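Local coordinates for protein platelet inhibitor (Ancylostoma caninum, PDB 4TPV) that inhibits platelet aggregation and the adhesion of resting platelets to fibrinogen and collagen, and may act by binding platelet integrins, at residues Lys38-Val43 / Ser159-Gly164. Residues are numbered along the deposited sequence; the frame is centred on the assembly and turned at random.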
ATOM      1  N   LYS A  38      -2.056 -10.204 -11.865  1.00 10.48           N
ATOM      2  CA  LYS A  38      -0.690 -10.151 -11.328  1.00  9.32           C
ATOM      3  C   LYS A  38      -0.561  -9.153 -10.175  1.00 11.68           C
ATOM      4  O   LYS A  38       0.322  -8.284 -10.147  1.00 10.97           O
ATOM      5  CB  LYS A  38       0.305  -9.848 -12.451  1.00  9.56           C
ATOM      6  CG  LYS A  38       0.002  -8.657 -13.332  1.00  9.92           C
ATOM      7  CD  LYS A  38       1.152  -8.445 -14.318  1.00 13.11           C
ATOM      8  CE  LYS A  38       0.783  -7.425 -15.383  1.00 19.06           C
ATOM      9  NZ  LYS A  38       1.915  -7.234 -16.352  1.00 19.51           N
ATOM     10  N   MET A  39      -1.438  -9.318  -9.191  1.00  9.70           N
ATOM     11  CA  MET A  39      -1.387  -8.480  -7.999  1.00  8.65           C
ATOM     12  C   MET A  39      -0.272  -8.990  -7.107  1.00 10.73           C
ATOM     13  O   MET A  39      -0.313 -10.123  -6.654  1.00 13.45           O
ATOM     14  CB  MET A  39      -2.719  -8.500  -7.249  1.00  9.98           C
ATOM     15  CG  MET A  39      -2.739  -7.568  -6.047  1.00  8.14           C
ATOM     16  SD  MET A  39      -3.063  -5.852  -6.473  1.00  8.75           S
ATOM     17  CE  MET A  39      -4.792  -5.875  -6.972  1.00 10.86           C
ATOM     18  N   ARG A  40       0.728  -8.152  -6.857  1.00  8.29           N
ATOM     19  CA  ARG A  40       1.857  -8.566  -6.006  1.00  8.16           C
ATOM     20  C   ARG A  40       1.562  -8.519  -4.508  1.00  9.01           C
ATOM     21  O   ARG A  40       0.848  -7.652  -4.004  1.00 11.89           O
ATOM     22  CB  ARG A  40       3.085  -7.697  -6.310  1.00  9.74           C
ATOM     23  CG  ARG A  40       3.616  -7.928  -7.749  1.00 10.86           C
ATOM     24  CD  ARG A  40       5.050  -7.468  -7.959  1.00 11.37           C
ATOM     25  NE  ARG A  40       5.994  -8.337  -7.245  1.00 12.35           N
ATOM     26  CZ  ARG A  40       7.271  -8.479  -7.577  1.00 16.50           C
ATOM     27  NH1 ARG A  40       7.763  -7.828  -8.615  1.00 17.33           N
ATOM     28  NH2 ARG A  40       8.052  -9.282  -6.864  1.00 18.95           N
ATOM     29  N   THR A  41       2.177  -9.453  -3.793  1.00  8.11           N
ATOM     30  CA  THR A  41       2.230  -9.394  -2.343  1.00  9.95           C
ATOM     31  C   THR A  41       3.118  -8.230  -1.963  1.00 10.28           C
ATOM     32  O   THR A  41       4.217  -8.089  -2.513  1.00 10.20           O
ATOM     33  CB  THR A  41       2.803 -10.670  -1.745  1.00  9.86           C
ATOM     34  OG1 THR A  41       2.058 -11.793  -2.217  1.00 12.37           O
ATOM     35  CG2 THR A  41       2.728 -10.636  -0.215  1.00 11.71           C
ATOM     36  N   MET A  42       2.640  -7.392  -1.048  1.00  9.09           N
ATOM     37  CA  MET A  42       3.519  -6.365  -0.479  1.00  7.92           C
ATOM     38  C   MET A  42       4.358  -6.870   0.674  1.00 10.18           C
ATOM     39  O   MET A  42       3.911  -7.666   1.510  1.00 12.86           O
ATOM     40  CB  MET A  42       2.727  -5.167   0.019  1.00  8.23           C
ATOM     41  CG  MET A  42       2.182  -4.273  -1.078  1.00 10.53           C
ATOM     42  SD  MET A  42       1.255  -2.880  -0.380  1.00 10.98           S
ATOM     43  CE  MET A  42       1.036  -1.891  -1.868  1.00 10.80           C
ATOM     44  N   VAL A  43       5.586  -6.368   0.720  1.00  8.55           N
ATOM     45  CA  VAL A  43       6.499  -6.636   1.823  1.00  8.58           C
ATOM     46  C   VAL A  43       6.860  -5.306   2.471  1.00 11.72           C
ATOM     47  O   VAL A  43       7.022  -4.311   1.770  1.00 13.40           O
ATOM     48  CB  VAL A  43       7.772  -7.354   1.334  1.00 12.22           C
ATOM     49  CG1 VAL A  43       8.817  -7.435   2.449  1.00 19.19           C
ATOM     50  CG2 VAL A  43       7.413  -8.725   0.781  1.00 13.05           C
ATOM     51  N   SER A 159       4.531 -14.278 -13.898  1.00 13.99           N
ATOM     52  CA  SER A 159       5.811 -14.391 -14.600  1.00 13.67           C
ATOM     53  C   SER A 159       6.185 -13.120 -15.377  1.00 14.31           C
ATOM     54  O   SER A 159       7.321 -12.971 -15.811  1.00 17.88           O
ATOM     55  CB  SER A 159       5.799 -15.597 -15.542  1.00 20.89           C
ATOM     56  OG  SER A 159       4.854 -15.437 -16.580  1.00 27.60           O
ATOM     57  N   ASP A 160       5.229 -12.216 -15.557  1.00 13.70           N
ATOM     58  CA  ASP A 160       5.516 -10.909 -16.148  1.00 13.69           C
ATOM     59  C   ASP A 160       6.575 -10.155 -15.361  1.00 13.37           C
ATOM     60  O   ASP A 160       7.262  -9.297 -15.909  1.00 16.91           O
ATOM     61  CB  ASP A 160       4.253 -10.047 -16.215  1.00 14.59           C
ATOM     62  CG  ASP A 160       3.333 -10.434 -17.345  1.00 18.28           C
ATOM     63  OD1 ASP A 160       3.575 -11.468 -18.020  1.00 19.14           O
ATOM     64  OD2 ASP A 160       2.345  -9.702 -17.541  1.00 19.79           O
ATOM     65  N   TYR A 161       6.672 -10.449 -14.067  1.00 13.63           N
ATOM     66  CA  TYR A 161       7.634  -9.786 -13.187  1.00 12.89           C
ATOM     67  C   TYR A 161       9.025 -10.405 -13.257  1.00 16.37           C
ATOM     68  O   TYR A 161       9.975  -9.896 -12.655  1.00 18.45           O
ATOM     69  CB  TYR A 161       7.117  -9.808 -11.752  1.00 14.28           C
ATOM     70  CG  TYR A 161       5.832  -9.032 -11.599  1.00 11.79           C
ATOM     71  CD1 TYR A 161       5.786  -7.674 -11.877  1.00 10.24           C
ATOM     72  CD2 TYR A 161       4.651  -9.661 -11.204  1.00  9.80           C
ATOM     73  CE1 TYR A 161       4.612  -6.957 -11.743  1.00 10.70           C
ATOM     74  CE2 TYR A 161       3.471  -8.949 -11.057  1.00 10.73           C
ATOM     75  CZ  TYR A 161       3.448  -7.602 -11.338  1.00  9.03           C
ATOM     76  OH  TYR A 161       2.277  -6.883 -11.208  1.00 12.07           O
ATOM     77  N   GLY A 162       9.142 -11.505 -13.990  1.00 15.62           N
ATOM     78  CA  GLY A 162      10.430 -12.121 -14.238  1.00 18.92           C
ATOM     79  C   GLY A 162      10.988 -12.874 -13.051  1.00 16.71           C
ATOM     80  O   GLY A 162      10.241 -13.455 -12.271  1.00 18.35           O
ATOM     81  N   ALA A 163      12.310 -12.827 -12.909  1.00 17.59           N
ATOM     82  CA  ALA A 163      13.054 -13.786 -12.100  1.00 19.81           C
ATOM     83  C   ALA A 163      12.482 -14.035 -10.702  1.00 15.81           C
ATOM     84  O   ALA A 163      12.287 -13.118  -9.906  1.00 19.08           O
ATOM     85  CB  ALA A 163      14.527 -13.339 -11.994  1.00 25.22           C
ATOM     86  N   GLY A 164      12.214 -15.304 -10.430  1.00 16.17           N
ATOM     87  CA  GLY A 164      11.872 -15.763  -9.100  1.00 14.90           C
ATOM     88  C   GLY A 164      10.458 -15.522  -8.615  1.00 18.30           C
ATOM     89  O   GLY A 164      10.105 -15.980  -7.528  1.00 16.52           O
TER
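Tyr161 reaches in between Lys38 and Arg40 and has the largest share of this surface contact. Two polar bonds cross it. The phenol OH of Tyr161 donates to the backbone O of Lys38 at 2.6 Å. The bond lies in the carbonyl plane, with a C=O...donor angle of 153°, and fixes the ring's far end. The second bond is a salt bridge, Lys38 NZ to Asp160 OD2 at 2.8 Å. The ammonium meets the carboxylate on the anti lone pair of OD2, the side away from OD1. Arg157 pairs with the same oxygen, so one carboxylate probably offsets two nearby positive charges.

Most of the nonpolar packing is against the aromatic ring. Arg40 CD sits almost exactly over one face, 3.6 Å from the centroid of the Tyr161 ring, as a CH-pi contact. A bend at chi3 (70°) carries the guanidinium on over the same face towards the CB end of the tyrosine, where NH1 lies near CG and CB. Arg40 CZ lies 4.7 Å from the same centroid in a cation-pi contact, the two planes 39° apart. Lys38 packs by its aliphatic part: CB touches Tyr161 CE2 at 3.6 Å. Beyond CG its chain is extended, carrying NZ past the phenol to Asp160.

The contact joins the CAP domain, by the loop between helix 13-34 and strand 43-44, to the disulfide-rich C-terminal region, by a short 3-10 segment.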